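Local coordinates for protein DnaB intein (Synechocystis sp., PDB 1MI8) that probably excises itself from a replicative DNA helicase precursor by protein splicing, joining the flanking polypeptides through a new peptide bond, at residues V50-K55 / E135-T140; H75-I80 / E93-P98. The protein carries 4 engineered substitutions. All blocks are in the same frame, centred on the assembly; numbering follows the deposited sequence.

Contact 1: V50-K55 / E135-T140; sequences VFMTGK and EVFDLT. Engineered in segment 50-55: Met52 (natural residue Cys).
Phe51 and Asp138 meet through both backbone and side chain, as a hydrogen-bonded pair of an antiparallel pairing. Four backbone bonds set the frame: Phe51 N to Asp138 O and Asp138 N to Phe51 O form a reciprocal pair, Thr53 N reaches Val136 O at 2.7 Å, and Val136 N donates to Gly54 O at 2.8 Å. Thr53 OG1 adds a weak bond to Val136 O.

Aromatic contacts lie on both faces of the sheet. The ring of Phe51, its CG set between the backbone N and the carbonyl carbon (chi1 52°), leans across the partner strand, with Asp138 O over one face and Thr140 OG1 at the edge, 3.5 Å from Phe51 CE2. On the other face of the sheet, CG of the engineered Met52 lies over one face of the Phe137 ring, toward its rim, in a CH-pi contact, and Met52 CB packs tightly, 3.3 Å from Phe137 CE2.

The one ion pair across the strands is long: Lys55 NZ and Glu135 OE2 are 4.0 Å apart.

The chemistry implies a pairing within the intein splicing domain held chiefly by backbone bonds, with aromatic packing on each face and the long ion pair probably contributing little.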
# COMPACT_ATOMS: atom_id res chain seq x y z
N VAL A 50 -14.40 -22.48 12.61
CA VAL A 50 -14.23 -21.03 12.65
C VAL A 50 -13.73 -20.68 14.03
O VAL A 50 -14.19 -21.26 15.00
CB VAL A 50 -15.57 -20.28 12.50
CG1 VAL A 50 -15.29 -18.79 12.42
CG2 VAL A 50 -16.35 -20.79 11.30
N PHE A 51 -12.82 -19.71 14.14
CA PHE A 51 -12.28 -19.31 15.43
C PHE A 51 -11.67 -17.90 15.46
O PHE A 51 -11.24 -17.39 14.42
CB PHE A 51 -11.21 -20.32 15.82
CG PHE A 51 -10.20 -20.53 14.75
CD1 PHE A 51 -9.03 -19.78 14.71
CD2 PHE A 51 -10.42 -21.47 13.76
CE1 PHE A 51 -8.10 -19.95 13.68
CE2 PHE A 51 -9.50 -21.65 12.72
CZ PHE A 51 -8.34 -20.89 12.68
N MET A 52 -11.70 -17.27 16.62
CA MET A 52 -11.04 -15.98 16.81
C MET A 52 -9.58 -16.17 17.21
O MET A 52 -9.36 -17.21 17.85
CB MET A 52 -11.78 -15.15 17.86
CG MET A 52 -10.98 -13.98 18.40
SD MET A 52 -11.01 -13.90 20.21
CE MET A 52 -12.71 -13.41 20.49
N THR A 53 -8.66 -15.39 16.78
CA THR A 53 -7.29 -15.65 17.18
C THR A 53 -6.78 -14.56 18.11
O THR A 53 -5.59 -14.49 18.39
CB THR A 53 -6.34 -15.73 15.98
OG1 THR A 53 -6.39 -14.49 15.23
CG2 THR A 53 -6.73 -16.88 15.08
N GLY A 54 -7.70 -13.73 18.59
CA GLY A 54 -7.28 -12.65 19.47
C GLY A 54 -7.44 -11.25 18.88
O GLY A 54 -8.15 -11.05 17.90
N LYS A 55 -6.77 -10.28 19.49
CA LYS A 55 -6.86 -8.92 19.01
C LYS A 55 -5.61 -8.58 18.20
O LYS A 55 -4.50 -8.77 18.67
CB LYS A 55 -7.01 -7.95 20.18
CG LYS A 55 -8.16 -8.30 21.10
CD LYS A 55 -8.85 -7.06 21.60
CE LYS A 55 -10.08 -7.47 22.41
NZ LYS A 55 -11.16 -6.48 22.31
N GLU A 135 -10.53 -7.59 17.07
CA GLU A 135 -10.62 -9.04 17.27
C GLU A 135 -10.51 -9.58 15.85
O GLU A 135 -11.12 -9.06 14.92
CB GLU A 135 -11.99 -9.40 17.88
CG GLU A 135 -11.89 -9.83 19.32
CD GLU A 135 -13.26 -9.86 20.01
OE1 GLU A 135 -14.29 -10.08 19.30
OE2 GLU A 135 -13.31 -9.67 21.25
N VAL A 136 -9.74 -10.64 15.69
CA VAL A 136 -9.52 -11.13 14.35
C VAL A 136 -9.79 -12.63 14.29
O VAL A 136 -9.62 -13.37 15.30
CB VAL A 136 -8.09 -10.61 13.93
CG1 VAL A 136 -6.96 -11.45 14.51
CG2 VAL A 136 -8.03 -10.39 12.45
N PHE A 137 -10.30 -13.07 13.14
CA PHE A 137 -10.71 -14.45 12.93
C PHE A 137 -10.21 -15.16 11.65
O PHE A 137 -9.81 -14.50 10.66
CB PHE A 137 -12.25 -14.55 12.91
CG PHE A 137 -12.97 -13.92 14.11
CD1 PHE A 137 -13.01 -12.54 14.29
CD2 PHE A 137 -13.68 -14.73 15.02
CE1 PHE A 137 -13.74 -11.95 15.33
CE2 PHE A 137 -14.44 -14.15 16.09
CZ PHE A 137 -14.47 -12.76 16.25
N ASP A 138 -10.29 -16.50 11.66
CA ASP A 138 -9.91 -17.31 10.51
C ASP A 138 -10.73 -18.61 10.49
O ASP A 138 -11.57 -18.90 11.35
CB ASP A 138 -8.38 -17.61 10.52
CG ASP A 138 -7.80 -17.90 9.09
OD1 ASP A 138 -8.56 -17.89 8.08
OD2 ASP A 138 -6.55 -18.17 8.99
N LEU A 139 -10.52 -19.41 9.49
CA LEU A 139 -11.28 -20.61 9.50
C LEU A 139 -10.40 -21.56 8.78
O LEU A 139 -9.45 -21.16 8.13
CB LEU A 139 -12.65 -20.36 8.84
CG LEU A 139 -12.77 -19.74 7.45
CD1 LEU A 139 -12.49 -20.79 6.42
CD2 LEU A 139 -14.17 -19.19 7.24
N THR A 140 -10.70 -22.84 8.94
CA THR A 140 -9.90 -23.88 8.34
C THR A 140 -10.72 -24.51 7.22
O THR A 140 -11.93 -24.76 7.35
CB THR A 140 -9.53 -24.95 9.41
OG1 THR A 140 -8.95 -24.31 10.54
CG2 THR A 140 -8.52 -25.93 8.88

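Contact 2: H75-I80 / E93-P98; sequences HRFLTI and EHIALP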
# COMPACT_ATOMS: atom_id res chain seq x y z
N HIS A 75 -1.96 -11.85 6.67
CA HIS A 75 -2.96 -12.64 5.95
C HIS A 75 -2.63 -12.62 4.45
O HIS A 75 -2.34 -11.57 3.88
CB HIS A 75 -4.38 -12.10 6.15
CG HIS A 75 -5.44 -13.13 5.92
ND1 HIS A 75 -5.86 -13.99 6.91
CD2 HIS A 75 -6.10 -13.49 4.80
CE1 HIS A 75 -6.74 -14.84 6.41
NE2 HIS A 75 -6.91 -14.56 5.13
N ARG A 76 -2.71 -13.78 3.81
CA ARG A 76 -2.41 -13.90 2.37
C ARG A 76 -3.58 -13.81 1.36
O ARG A 76 -4.70 -14.30 1.60
CB ARG A 76 -1.68 -15.20 2.15
CG ARG A 76 -0.39 -15.25 2.93
CD ARG A 76 0.21 -16.66 2.84
NE ARG A 76 1.64 -16.59 2.99
CZ ARG A 76 2.28 -16.35 4.14
NH1 ARG A 76 1.61 -16.15 5.27
NH2 ARG A 76 3.61 -16.31 4.14
N PHE A 77 -3.28 -13.15 0.24
CA PHE A 77 -4.20 -12.94 -0.88
C PHE A 77 -3.57 -13.52 -2.14
O PHE A 77 -2.33 -13.65 -2.24
CB PHE A 77 -4.47 -11.45 -1.08
CG PHE A 77 -5.13 -10.81 0.08
CD1 PHE A 77 -4.40 -10.51 1.24
CD2 PHE A 77 -6.52 -10.61 0.07
CE1 PHE A 77 -5.04 -10.00 2.38
CE2 PHE A 77 -7.18 -10.11 1.20
CZ PHE A 77 -6.45 -9.81 2.36
N LEU A 78 -4.41 -13.86 -3.11
CA LEU A 78 -3.89 -14.52 -4.26
C LEU A 78 -3.55 -13.57 -5.35
O LEU A 78 -4.41 -12.88 -5.91
CB LEU A 78 -4.84 -15.62 -4.74
CG LEU A 78 -4.34 -16.40 -5.95
CD1 LEU A 78 -3.00 -17.20 -5.66
CD2 LEU A 78 -5.44 -17.34 -6.35
N THR A 79 -2.23 -13.56 -5.62
CA THR A 79 -1.61 -12.69 -6.62
C THR A 79 -1.37 -13.46 -7.94
O THR A 79 -1.42 -14.69 -7.95
CB THR A 79 -0.26 -12.18 -5.99
OG1 THR A 79 -0.50 -10.96 -5.27
CG2 THR A 79 0.76 -12.07 -6.92
N ILE A 80 -1.15 -12.72 -9.04
CA ILE A 80 -0.85 -13.35 -10.31
C ILE A 80 0.37 -14.22 -10.09
O ILE A 80 0.49 -15.27 -10.70
CB ILE A 80 -0.55 -12.32 -11.43
CG1 ILE A 80 -1.85 -11.56 -11.81
CG2 ILE A 80 -0.09 -13.05 -12.67
CD1 ILE A 80 -1.65 -10.25 -12.62
N GLU A 93 0.30 -4.79 -7.79
CA GLU A 93 -0.18 -6.19 -7.83
C GLU A 93 -1.66 -6.30 -8.23
O GLU A 93 -2.41 -5.34 -8.11
CB GLU A 93 -0.01 -6.88 -6.45
CG GLU A 93 1.40 -6.97 -5.76
CD GLU A 93 2.27 -8.16 -6.26
OE1 GLU A 93 1.74 -9.17 -6.81
OE2 GLU A 93 3.48 -8.12 -6.07
N HIS A 94 -2.09 -7.46 -8.72
CA HIS A 94 -3.52 -7.64 -8.94
C HIS A 94 -3.84 -8.82 -8.02
O HIS A 94 -2.97 -9.69 -7.80
CB HIS A 94 -3.86 -8.06 -10.38
CG HIS A 94 -3.50 -7.04 -11.42
ND1 HIS A 94 -2.20 -6.78 -11.78
CD2 HIS A 94 -4.27 -6.17 -12.11
CE1 HIS A 94 -2.18 -5.78 -12.65
NE2 HIS A 94 -3.42 -5.39 -12.86
N ILE A 95 -5.05 -8.90 -7.49
CA ILE A 95 -5.41 -10.07 -6.67
C ILE A 95 -6.71 -10.71 -7.16
O ILE A 95 -7.56 -10.09 -7.82
CB ILE A 95 -5.54 -9.76 -5.17
CG1 ILE A 95 -6.73 -8.84 -4.93
CG2 ILE A 95 -4.20 -9.12 -4.69
CD1 ILE A 95 -7.03 -8.59 -3.41
N ALA A 96 -6.83 -11.97 -6.84
CA ALA A 96 -7.94 -12.77 -7.29
C ALA A 96 -9.28 -12.48 -6.58
O ALA A 96 -9.34 -12.48 -5.32
CB ALA A 96 -7.56 -14.22 -7.11
N LEU A 97 -10.31 -12.18 -7.39
CA LEU A 97 -11.70 -11.97 -6.90
C LEU A 97 -12.59 -12.96 -7.66
O LEU A 97 -12.41 -13.20 -8.84
CB LEU A 97 -12.25 -10.58 -7.24
CG LEU A 97 -11.41 -9.35 -6.94
CD1 LEU A 97 -12.28 -8.16 -7.29
CD2 LEU A 97 -10.94 -9.36 -5.49
N PRO A 98 -13.61 -13.50 -6.99
CA PRO A 98 -14.49 -14.44 -7.70
C PRO A 98 -15.23 -13.63 -8.78
O PRO A 98 -15.68 -12.53 -8.53
CB PRO A 98 -15.41 -14.96 -6.59
CG PRO A 98 -15.21 -13.92 -5.41
CD PRO A 98 -13.80 -13.52 -5.52
O HOH W 1 -6.99 -12.83 -3.50
O HOH W 2 -0.11 -9.60 -9.19
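Thr79 and Glu93 meet because the glutamate chain is bent at chi2 (-83°), which brings the carboxylate nearer the other segment, and OE1 accepts a hydrogen bond from Thr79 OG1 at 3.3 Å. The hydroxyl arrives from above the carboxylate plane, and the methyl of the same threonine is close too, Thr79 CG2 lying 3.1 Å from Glu93 OE1. Leu78 carries its CG opposite the backbone N (chi1 -179°), which lays CD2 beside the methyl of Ala96, 3.8 Å from its CB.

The backbones touch at one point more than along a line, their axes making an angle of 96°. At the crossing, Leu78 O accepts a 2.7 Å bond from Ala96 N and also receives the CA-H of Ile95. One water links Leu78 N to Ala96 O; a second accepts from Ile80 N and His94 N and donates to Glu93 OE1, giving that carboxylate oxygen two hydrogen-bond donors.

Side-chain packing flanks this polar centre. The side chains of Phe77 and Ile95 run side by side, Ile95 CD1 4.1 Å from Phe77 CD2, as do those of Ile80 and His94, with Ile80 CD1 3.6 Å from His94 ND1.

No helix lies near this near-orthogonal crossing, which joins the 76-79/82-85 hairpin of the all-beta intein splicing (Hint) domain to the larger antiparallel sheet. Strand 82-85 places Trp83 against Leu78; strand 120-140 pairs with 94-98, bringing Ile120 and Trp122 onto Ala96; and strand 152-155 supplies Val154 to Phe77 and Ile152 to Ile95.

Followed from the N terminus, the chain runs through strand 41-63, which carries residues 50-55, and then reaches 75-80. Contact 2 closes a short loop there, with strand 82-85 inside it, when the chain returns at 93-98. After an unmodelled region it enters strand 120-140, in which residues 135-140 complete contact 1 and close a much longer loop that encloses the shorter one whole. The two centres lie about 20 Å apart, on opposite sides of the chain's centre. Strand 120-140 spans the gap, pairing with 94-98 as well as with 41-63. A direct touch also exists, as Asp138 packs against His75, joining both contacts within the intein splicing domain.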